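Local coordinates for protein AxyAgu115A (Amphibacillus xylanus NBRC 15112, PDB 6NPS) that probably acts as an alpha-glucuronidase of glycoside hydrolase family 115, releasing glucuronic acid side groups from xylan-type hemicellulose, at residues 406-411 with 446-451; 721-726 with 757-762; 793-798 with 941-946. The protein carries 3 engineered substitutions. All coordinates share one frame; numbering follows the deposited sequence.

Contact 1: residues 406-411 with 446-451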
loop_
_atom_site.group_PDB
_atom_site.type_symbol
_atom_site.label_atom_id
_atom_site.label_comp_id
_atom_site.label_asym_id
_atom_site.label_seq_id
_atom_site.Cartn_x
_atom_site.Cartn_y
_atom_site.Cartn_z
ATOM N N GLY A 406 -28.170 -32.702 19.340
ATOM C CA GLY A 406 -27.725 -31.518 20.039
ATOM C C GLY A 406 -27.173 -30.466 19.100
ATOM O O GLY A 406 -26.832 -30.766 17.954
ATOM N N MET A 407 -27.064 -29.234 19.565
ATOM C CA MET A 407 -26.402 -28.187 18.785
ATOM C C MET A 407 -25.431 -27.452 19.690
ATOM O O MET A 407 -25.792 -27.019 20.796
ATOM C CB MET A 407 -27.398 -27.197 18.166
ATOM C CG MET A 407 -26.701 -26.020 17.349
ATOM S SD MET A 407 -25.651 -26.666 15.987
ATOM C CE MET A 407 -26.844 -27.618 15.057
ATOM N N TYR A 408 -24.196 -27.325 19.217
ATOM C CA TYR A 408 -23.143 -26.562 19.873
ATOM C C TYR A 408 -22.892 -25.313 19.032
ATOM O O TYR A 408 -22.465 -25.414 17.878
ATOM C CB TYR A 408 -21.896 -27.438 20.007
ATOM C CG TYR A 408 -20.691 -26.722 20.546
ATOM C CD1 TYR A 408 -20.818 -25.701 21.478
ATOM C CD2 TYR A 408 -19.408 -27.086 20.120
ATOM C CE1 TYR A 408 -19.684 -25.024 21.966
ATOM C CE2 TYR A 408 -18.274 -26.444 20.616
ATOM C CZ TYR A 408 -18.423 -25.407 21.519
ATOM O OH TYR A 408 -17.300 -24.755 21.984
ATOM N N TYR A 409 -23.205 -24.147 19.600
ATOM C CA TYR A 409 -23.243 -22.849 18.933
ATOM C C TYR A 409 -22.172 -21.965 19.570
ATOM O O TYR A 409 -21.720 -22.240 20.682
ATOM C CB TYR A 409 -24.656 -22.230 19.063
ATOM C CG TYR A 409 -24.925 -21.117 18.070
ATOM C CD1 TYR A 409 -25.286 -21.403 16.743
ATOM C CD2 TYR A 409 -24.823 -19.797 18.452
ATOM C CE1 TYR A 409 -25.521 -20.378 15.810
ATOM C CE2 TYR A 409 -25.049 -18.736 17.508
ATOM C CZ TYR A 409 -25.409 -19.055 16.204
ATOM O OH TYR A 409 -25.645 -18.056 15.271
ATOM N N HIS A 410 -21.663 -20.969 18.825
ATOM C CA HIS A 410 -20.588 -20.100 19.319
ATOM C C HIS A 410 -21.019 -18.633 19.349
ATOM O O HIS A 410 -21.463 -18.091 18.332
ATOM C CB HIS A 410 -19.327 -20.201 18.446
ATOM C CG HIS A 410 -18.532 -21.453 18.661
ATOM N ND1 HIS A 410 -18.915 -22.664 18.130
ATOM C CD2 HIS A 410 -17.396 -21.691 19.370
ATOM C CE1 HIS A 410 -18.037 -23.584 18.471
ATOM N NE2 HIS A 410 -17.101 -23.022 19.219
ATOM N N PHE A 411 -20.846 -17.990 20.509
ATOM C CA PHE A 411 -20.783 -16.541 20.664
ATOM C C PHE A 411 -19.355 -16.058 20.804
ATOM O O PHE A 411 -19.147 -14.853 20.946
ATOM C CB PHE A 411 -21.533 -16.064 21.931
ATOM C CG PHE A 411 -23.018 -16.336 21.937
ATOM C CD1 PHE A 411 -23.706 -16.650 20.778
ATOM C CD2 PHE A 411 -23.728 -16.252 23.131
ATOM C CE1 PHE A 411 -25.076 -16.852 20.785
ATOM C CE2 PHE A 411 -25.107 -16.486 23.149
ATOM C CZ PHE A 411 -25.776 -16.800 21.982
ATOM N N LEU A 446 -30.461 -31.108 23.068
ATOM C CA LEU A 446 -29.408 -30.435 23.809
ATOM C C LEU A 446 -28.977 -29.203 23.033
ATOM O O LEU A 446 -28.740 -29.294 21.828
ATOM C CB LEU A 446 -28.219 -31.402 24.022
ATOM C CG LEU A 446 -27.048 -30.883 24.853
ATOM C CD1 LEU A 446 -26.311 -32.063 25.547
ATOM C CD2 LEU A 446 -26.066 -30.176 23.956
ATOM N N TRP A 447 -28.855 -28.061 23.718
ATOM C CA TRP A 447 -28.359 -26.836 23.106
ATOM C C TRP A 447 -27.314 -26.261 24.041
ATOM O O TRP A 447 -27.621 -25.971 25.205
ATOM C CB TRP A 447 -29.448 -25.751 22.921
ATOM C CG TRP A 447 -30.417 -25.865 21.791
ATOM C CD1 TRP A 447 -30.661 -26.958 20.988
ATOM C CD2 TRP A 447 -31.323 -24.838 21.361
ATOM N NE1 TRP A 447 -31.645 -26.655 20.079
ATOM C CE2 TRP A 447 -32.078 -25.363 20.295
ATOM C CE3 TRP A 447 -31.568 -23.520 21.779
ATOM C CZ2 TRP A 447 -33.055 -24.622 19.641
ATOM C CZ3 TRP A 447 -32.557 -22.774 21.104
ATOM C CH2 TRP A 447 -33.290 -23.350 20.066
ATOM N N ILE A 448 -26.106 -26.029 23.543
ATOM C CA ILE A 448 -25.109 -25.384 24.386
ATOM C C ILE A 448 -24.375 -24.321 23.558
ATOM O O ILE A 448 -24.124 -24.513 22.364
ATOM C CB ILE A 448 -24.160 -26.451 24.977
ATOM C CG1 ILE A 448 -23.127 -25.795 25.910
ATOM C CG2 ILE A 448 -23.514 -27.294 23.846
ATOM C CD1 ILE A 448 -22.483 -26.775 26.942
ATOM N N VAL A 449 -24.050 -23.184 24.173
ATOM C CA VAL A 449 -23.358 -22.118 23.445
ATOM C C VAL A 449 -22.025 -21.816 24.109
ATOM O O VAL A 449 -21.929 -21.741 25.329
ATOM C CB VAL A 449 -24.242 -20.850 23.290
ATOM C CG1 VAL A 449 -24.814 -20.367 24.671
ATOM C CG2 VAL A 449 -23.443 -19.697 22.626
ATOM N N ASN A 450 -20.982 -21.653 23.291
ATOM C CA ASN A 450 -19.700 -21.168 23.781
ATOM C C ASN A 450 -19.781 -19.669 24.059
ATOM O O ASN A 450 -19.970 -18.868 23.126
ATOM C CB ASN A 450 -18.605 -21.458 22.739
ATOM C CG ASN A 450 -17.203 -21.119 23.226
ATOM O OD1 ASN A 450 -16.984 -20.206 24.043
ATOM N ND2 ASN A 450 -16.223 -21.877 22.723
ATOM N N VAL A 451 -19.617 -19.279 25.327
ATOM C CA VAL A 451 -19.760 -17.868 25.710
ATOM C C VAL A 451 -18.434 -17.270 26.141
ATOM O O VAL A 451 -18.431 -16.226 26.783
ATOM C CB VAL A 451 -20.798 -17.650 26.827
ATOM C CG1 VAL A 451 -22.221 -17.917 26.364
ATOM C CG2 VAL A 451 -20.392 -18.481 28.072
#
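Met407 to Phe411 and Leu446 to Asn450 are joined by five backbone hydrogen bonds as neighbouring parallel strands, their axes 22° apart, within the eight-stranded sheet of a TIM barrel and linked by helix 428-440 in a beta-alpha-beta crossover. Met407, Tyr409, Trp447 and Val449 face the helix layer, where bulky apolar groups suit the packing on Met435 and Phe464. Phe411, just past the end of its strand, has Val449 CG2 over the centre of its ring in a CH-pi contact, 3.3 Å from the centroid. Tyr408, His410, Ile448 and Asn450 share the other face. Asn450 CG stands anti to the backbone N (chi1 -174°), which lays the side chain alongside Tyr408, amide and ring planes nearly parallel. Its ND2 donates to Tyr408 OH at 3.2 Å, tilted from the amide plane, and also to Asn176 OD1, while its OD1 accepts Gly452 N, which probably fixes the rotation of the amide. His410 CE1 lies 3.5 Å above the Tyr408 ring plane, toward its rim, and His410 ND1 is hydrogen-bonded to Asp384 OD1. Tyr408 OH also hydrogen-bonds a glycerol, probably from the crystallisation liquor, consistent with a sugar-binding pocket at the C-terminal ends of the barrel strands.

Contact 2: residues 721-726 with 757-762; sequences DWLSCS and GRITVK
A two-sheet beta-sandwich brings these segments together: Leu723 and Cys725, on the edge strand 723-725 of one sheet, pack across the interior on Gly757 and Ile759 from strand 754-763 of the other. The strand axes come within 8.0 Å and differ in direction by 28°, as in the aligned packing of face-to-face sheets, and no hydrogen bond crosses between the segments. Contact therefore rests on shape, and small or branched apolar residues fit it. Leu723 reaches over with one methyl. Its CG is trans to the backbone nitrogen (chi1 175°), which carries CD2 to the backbone at the start of the facing strand, 3.7 Å from Arg758 N and 3.9 Å from Ile759 CG1. Gly757 suits its place because a CB built on it would point into the interior, only 2.8 Å from Leu723 CD2. The Trp722 indole also closes on Gly757: its CH2 corner comes 3.4 Å from Gly757 N, while Leu723 CB lies over one of its faces, toward the rim. Beyond the two segments, Trp722 also touches Val746 and Val774, one from each sheet. The Arg758 side chain leaves the backbone away from strand 723-725, and its backbone N bonds Asp719 OD1. Farther along, Ile716 adds to the apolar layer around Cys725 and Ile759. There the thiol behaves as a compact apolar group: Cys725 SG lies 4.0 Å from Ile759 CG2 and 4.1 Å from Ile759 CD1, near both methyl ends of the forked side chain.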
loop_
_atom_site.group_PDB
_atom_site.type_symbol
_atom_site.label_atom_id
_atom_site.label_comp_id
_atom_site.label_asym_id
_atom_site.label_seq_id
_atom_site.Cartn_x
_atom_site.Cartn_y
_atom_site.Cartn_z
ATOM N N ASP A 721 -29.470 27.871 -16.039
ATOM C CA ASP A 721 -30.239 28.563 -15.011
ATOM C C ASP A 721 -30.853 27.613 -13.991
ATOM O O ASP A 721 -30.991 27.987 -12.821
ATOM C CB ASP A 721 -31.323 29.414 -15.671
ATOM C CG ASP A 721 -30.740 30.414 -16.659
ATOM O OD1 ASP A 721 -31.217 30.479 -17.815
ATOM O OD2 ASP A 721 -29.772 31.113 -16.284
ATOM N N TRP A 722 -31.208 26.385 -14.384
ATOM C CA TRP A 722 -31.741 25.419 -13.410
ATOM C C TRP A 722 -30.697 24.791 -12.472
ATOM O O TRP A 722 -31.090 24.026 -11.562
ATOM C CB TRP A 722 -32.471 24.280 -14.128
ATOM C CG TRP A 722 -31.696 23.656 -15.236
ATOM C CD1 TRP A 722 -31.690 24.048 -16.551
ATOM C CD2 TRP A 722 -30.817 22.524 -15.153
ATOM N NE1 TRP A 722 -30.856 23.220 -17.282
ATOM C CE2 TRP A 722 -30.320 22.280 -16.447
ATOM C CE3 TRP A 722 -30.412 21.680 -14.109
ATOM C CZ2 TRP A 722 -29.417 21.234 -16.723
ATOM C CZ3 TRP A 722 -29.526 20.645 -14.389
ATOM C CH2 TRP A 722 -29.043 20.435 -15.689
ATOM N N LEU A 723 -29.402 25.055 -12.662
ATOM C CA LEU A 723 -28.337 24.369 -11.921
ATOM C C LEU A 723 -27.558 25.397 -11.111
ATOM O O LEU A 723 -27.067 26.386 -11.667
ATOM C CB LEU A 723 -27.396 23.622 -12.877
ATOM C CG LEU A 723 -26.133 22.916 -12.329
ATOM C CD1 LEU A 723 -26.510 21.785 -11.416
ATOM C CD2 LEU A 723 -25.273 22.391 -13.508
ATOM N N SER A 724 -27.473 25.204 -9.805
ATOM C CA SER A 724 -26.773 26.197 -9.003
ATOM C C SER A 724 -26.049 25.503 -7.861
ATOM O O SER A 724 -26.267 24.317 -7.588
ATOM C CB SER A 724 -27.745 27.261 -8.482
ATOM O OG SER A 724 -28.615 26.659 -7.549
ATOM N N CYS A 725 -25.178 26.258 -7.186
ATOM C CA CYS A 725 -24.403 25.746 -6.061
ATOM C C CYS A 725 -24.514 26.662 -4.855
ATOM O O CYS A 725 -24.903 27.824 -4.966
ATOM C CB CYS A 725 -22.924 25.547 -6.408
ATOM S SG CYS A 725 -22.572 24.724 -7.942
ATOM N N SER A 726 -24.099 26.128 -3.699
ATOM C CA SER A 726 -24.177 26.882 -2.453
ATOM C C SER A 726 -23.178 28.029 -2.384
ATOM O O SER A 726 -23.287 28.859 -1.477
ATOM C CB SER A 726 -23.999 25.948 -1.237
ATOM O OG SER A 726 -22.896 25.037 -1.345
ATOM N N GLY A 757 -26.146 19.652 -17.336
ATOM C CA GLY A 757 -25.529 20.934 -17.079
ATOM C C GLY A 757 -24.061 20.753 -16.704
ATOM O O GLY A 757 -23.578 19.628 -16.477
ATOM N N ARG A 758 -23.351 21.870 -16.623
ATOM C CA ARG A 758 -21.946 21.792 -16.236
ATOM C C ARG A 758 -21.620 22.854 -15.202
ATOM O O ARG A 758 -22.041 24.013 -15.322
ATOM C CB ARG A 758 -21.018 21.948 -17.451
ATOM C CG ARG A 758 -21.109 20.793 -18.435
ATOM C CD ARG A 758 -20.472 21.137 -19.780
ATOM N NE ARG A 758 -19.322 20.284 -20.038
ATOM C CZ ARG A 758 -19.392 19.050 -20.532
ATOM N NH1 ARG A 758 -20.569 18.515 -20.851
ATOM N NH2 ARG A 758 -18.273 18.350 -20.710
ATOM N N ILE A 759 -20.869 22.442 -14.187
ATOM C CA ILE A 759 -20.333 23.329 -13.168
ATOM C C ILE A 759 -18.852 23.538 -13.467
ATOM O O ILE A 759 -18.117 22.570 -13.715
ATOM C CB ILE A 759 -20.521 22.722 -11.760
ATOM C CG1 ILE A 759 -21.996 22.402 -11.479
ATOM C CG2 ILE A 759 -19.865 23.617 -10.675
ATOM C CD1 ILE A 759 -22.159 21.422 -10.319
ATOM N N THR A 760 -18.398 24.782 -13.427
ATOM C CA THR A 760 -16.990 25.084 -13.627
ATOM C C THR A 760 -16.374 25.559 -12.313
ATOM O O THR A 760 -16.889 26.484 -11.681
ATOM C CB THR A 760 -16.820 26.130 -14.716
ATOM O OG1 THR A 760 -17.093 25.518 -15.984
ATOM C CG2 THR A 760 -15.375 26.677 -14.696
ATOM N N VAL A 761 -15.289 24.911 -11.890
ATOM C CA VAL A 761 -14.586 25.271 -10.658
ATOM C C VAL A 761 -13.194 25.746 -11.050
ATOM O O VAL A 761 -12.356 24.935 -11.474
ATOM C CB VAL A 761 -14.471 24.104 -9.678
ATOM C CG1 VAL A 761 -13.780 24.592 -8.400
ATOM C CG2 VAL A 761 -15.843 23.519 -9.380
ATOM N N LYS A 762 -12.921 27.029 -10.853
ATOM C CA LYS A 762 -11.619 27.588 -11.173
ATOM C C LYS A 762 -10.792 27.697 -9.901
ATOM O O LYS A 762 -11.284 28.160 -8.861
ATOM C CB LYS A 762 -11.748 28.934 -11.886
ATOM C CG LYS A 762 -12.083 28.700 -13.345
ATOM C CD LYS A 762 -11.866 29.910 -14.239
ATOM C CE LYS A 762 -12.286 31.193 -13.555
ATOM N NZ LYS A 762 -13.668 31.630 -13.926
#

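Contact 3: residues 793-798 with 941-946; sequences YISIEA and LEKIVI
Ala798 N donates a hydrogen bond to Glu942 O at 3.1 Å from well above the Glu942 carbonyl plane, 51° out of it and off the lone pairs, beside a classic beta bulge in which Glu942 and Lys943 both face Tyr865. Here antiparallel strands 794-797 and 940-948 meet in the C-terminal domain, probably a beta-sandwich of the galactose-binding-like type. A water lies between the same carbonyl and the Glu797 carboxylate, within bonding distance of both (2.7 Å from Glu942 O, 2.6 Å from Glu797 OE1); Thr826 is a further partner of that carboxylate oxygen. Beyond the bulge the ladder is regular, with paired hydrogen bonds linking Ile796 to Ile944 and Ile794 to Ile946. Lys943 runs out extended through CD, which lies 3.6 Å from Ser795 OG, then bends at chi3 (-71°), and its NZ bonds the carbonyls of Leu958 and Pro960 in the C-terminal tail. A methionine in place of Lys943 has no amine for Leu958 O and Pro960 O, which would probably leave that tail less firmly held. Glu797 OE1 stays 5.0 Å from Lys943 NZ, which may allow a weak attraction but is no salt bridge. Ser795, small and polar, bonds Pro960 O of the same tail through OG. On the other face the paired residues Ile794, Ile796, Ile944 and Ile946 pack against Tyr850 and Phe852, and Ile796 CD1 lies 4.4 Å from Ile946 CD1.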
loop_
_atom_site.group_PDB
_atom_site.type_symbol
_atom_site.label_atom_id
_atom_site.label_comp_id
_atom_site.label_asym_id
_atom_site.label_seq_id
_atom_site.Cartn_x
_atom_site.Cartn_y
_atom_site.Cartn_z
ATOM N N TYR A 793 -26.581 0.550 -13.480
ATOM C CA TYR A 793 -26.708 -0.681 -12.703
ATOM C C TYR A 793 -27.944 -0.516 -11.844
ATOM O O TYR A 793 -28.440 0.595 -11.680
ATOM C CB TYR A 793 -25.471 -0.973 -11.844
ATOM C CG TYR A 793 -25.240 0.062 -10.778
ATOM C CD1 TYR A 793 -24.537 1.241 -11.066
ATOM C CD2 TYR A 793 -25.759 -0.099 -9.497
ATOM C CE1 TYR A 793 -24.339 2.203 -10.083
ATOM C CE2 TYR A 793 -25.566 0.865 -8.516
ATOM C CZ TYR A 793 -24.868 2.011 -8.820
ATOM O OH TYR A 793 -24.668 2.952 -7.842
ATOM N N ILE A 794 -28.436 -1.628 -11.302
ATOM C CA ILE A 794 -29.585 -1.622 -10.404
ATOM C C ILE A 794 -29.187 -2.369 -9.143
ATOM O O ILE A 794 -28.515 -3.400 -9.222
ATOM C CB ILE A 794 -30.813 -2.299 -11.044
ATOM C CG1 ILE A 794 -31.291 -1.536 -12.289
ATOM C CG2 ILE A 794 -31.958 -2.461 -10.001
ATOM C CD1 ILE A 794 -32.361 -2.317 -13.043
ATOM N N SER A 795 -29.594 -1.844 -7.986
ATOM C CA SER A 795 -29.293 -2.445 -6.699
ATOM C C SER A 795 -30.593 -2.429 -5.908
ATOM O O SER A 795 -31.205 -1.364 -5.734
ATOM C CB SER A 795 -28.178 -1.693 -5.975
ATOM O OG SER A 795 -28.068 -2.123 -4.624
ATOM N N ILE A 796 -30.998 -3.609 -5.432
ATOM C CA ILE A 796 -32.329 -3.879 -4.895
ATOM C C ILE A 796 -32.158 -4.483 -3.512
ATOM O O ILE A 796 -31.516 -5.526 -3.381
ATOM C CB ILE A 796 -33.101 -4.868 -5.785
ATOM C CG1 ILE A 796 -33.318 -4.295 -7.185
ATOM C CG2 ILE A 796 -34.426 -5.242 -5.130
ATOM C CD1 ILE A 796 -33.803 -5.323 -8.181
ATOM N N GLU A 797 -32.719 -3.854 -2.481
ATOM C CA GLU A 797 -32.818 -4.598 -1.230
ATOM C C GLU A 797 -33.892 -5.668 -1.407
ATOM O O GLU A 797 -34.944 -5.425 -2.011
ATOM C CB GLU A 797 -33.114 -3.693 -0.038
ATOM C CG GLU A 797 -32.233 -2.452 0.025
ATOM C CD GLU A 797 -30.940 -2.593 0.847
ATOM O OE1 GLU A 797 -30.414 -3.713 1.054
ATOM O OE2 GLU A 797 -30.442 -1.535 1.291
ATOM N N ALA A 798 -33.582 -6.879 -0.941
ATOM C CA ALA A 798 -34.382 -8.043 -1.289
ATOM C C ALA A 798 -35.824 -7.899 -0.815
ATOM O O ALA A 798 -36.735 -8.502 -1.392
ATOM C CB ALA A 798 -33.710 -9.307 -0.694
ATOM N N LEU A 941 -31.594 -14.073 1.410
ATOM C CA LEU A 941 -31.162 -13.151 0.374
ATOM C C LEU A 941 -31.306 -11.732 0.894
ATOM O O LEU A 941 -32.400 -11.336 1.327
ATOM C CB LEU A 941 -31.999 -13.348 -0.892
ATOM C CG LEU A 941 -31.760 -12.388 -2.051
ATOM C CD1 LEU A 941 -30.390 -12.566 -2.732
ATOM C CD2 LEU A 941 -32.859 -12.649 -3.083
ATOM N N GLU A 942 -30.224 -10.961 0.818
ATOM C CA GLU A 942 -30.180 -9.603 1.347
ATOM C C GLU A 942 -30.266 -8.537 0.267
ATOM O O GLU A 942 -30.934 -7.527 0.481
ATOM C CB GLU A 942 -28.895 -9.376 2.166
ATOM C CG GLU A 942 -28.873 -10.286 3.423
ATOM C CD GLU A 942 -27.577 -10.246 4.267
ATOM O OE1 GLU A 942 -26.913 -9.178 4.364
ATOM O OE2 GLU A 942 -27.247 -11.305 4.865
ATOM N N LYS A 943 -29.593 -8.723 -0.868
ATOM C CA LYS A 943 -29.502 -7.674 -1.880
ATOM C C LYS A 943 -29.283 -8.348 -3.226
ATOM O O LYS A 943 -28.672 -9.418 -3.305
ATOM C CB LYS A 943 -28.352 -6.673 -1.557
ATOM C CG LYS A 943 -28.265 -5.461 -2.535
ATOM C CD LYS A 943 -26.989 -4.632 -2.317
ATOM C CE LYS A 943 -27.045 -3.880 -1.036
ATOM N NZ LYS A 943 -25.912 -2.937 -0.996
ATOM N N ILE A 944 -29.813 -7.724 -4.277
ATOM C CA ILE A 944 -29.605 -8.146 -5.657
ATOM C C ILE A 944 -29.011 -6.960 -6.409
ATOM O O ILE A 944 -29.538 -5.845 -6.325
ATOM C CB ILE A 944 -30.923 -8.569 -6.329
ATOM C CG1 ILE A 944 -31.681 -9.581 -5.457
ATOM C CG2 ILE A 944 -30.661 -9.073 -7.731
ATOM C CD1 ILE A 944 -33.154 -9.748 -5.846
ATOM N N VAL A 945 -27.969 -7.207 -7.195
ATOM C CA VAL A 945 -27.368 -6.175 -8.033
ATOM C C VAL A 945 -27.369 -6.669 -9.472
ATOM O O VAL A 945 -27.010 -7.822 -9.724
ATOM C CB VAL A 945 -25.943 -5.847 -7.561
ATOM C CG1 VAL A 945 -25.337 -4.785 -8.463
ATOM C CG2 VAL A 945 -25.978 -5.391 -6.095
ATOM N N ILE A 946 -27.765 -5.799 -10.417
ATOM C CA ILE A 946 -27.844 -6.144 -11.832
ATOM C C ILE A 946 -27.078 -5.092 -12.635
ATOM O O ILE A 946 -27.280 -3.887 -12.440
ATOM C CB ILE A 946 -29.315 -6.234 -12.312
ATOM C CG1 ILE A 946 -30.134 -7.224 -11.443
ATOM C CG2 ILE A 946 -29.391 -6.600 -13.800
ATOM C CD1 ILE A 946 -31.705 -7.105 -11.649
HETATM O O HOH W 1 -31.263 -5.725 2.427
#

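In the fold
The three contacts follow one another along the chain, each closing before the next opens, and they share no sheet. Contact 1 belongs to the TIM barrel, with its centre about 12 Å from that of the chain; contact 2 lies across the interior of a peripheral beta-sandwich, about 48 Å out; contact 3 lies in the C-terminal domain between these extremes. Centre to centre, contacts 1 and 2 are about 60 Å apart, and contact 3 is about 33 Å from each. None touches another, and the second chain of the assembly reaches none of them. The protein is thus modular: a parallel barrel, which in this family probably carries the hydrolase activity, is followed by a run of helices (482-629) and then by beta-rich domains.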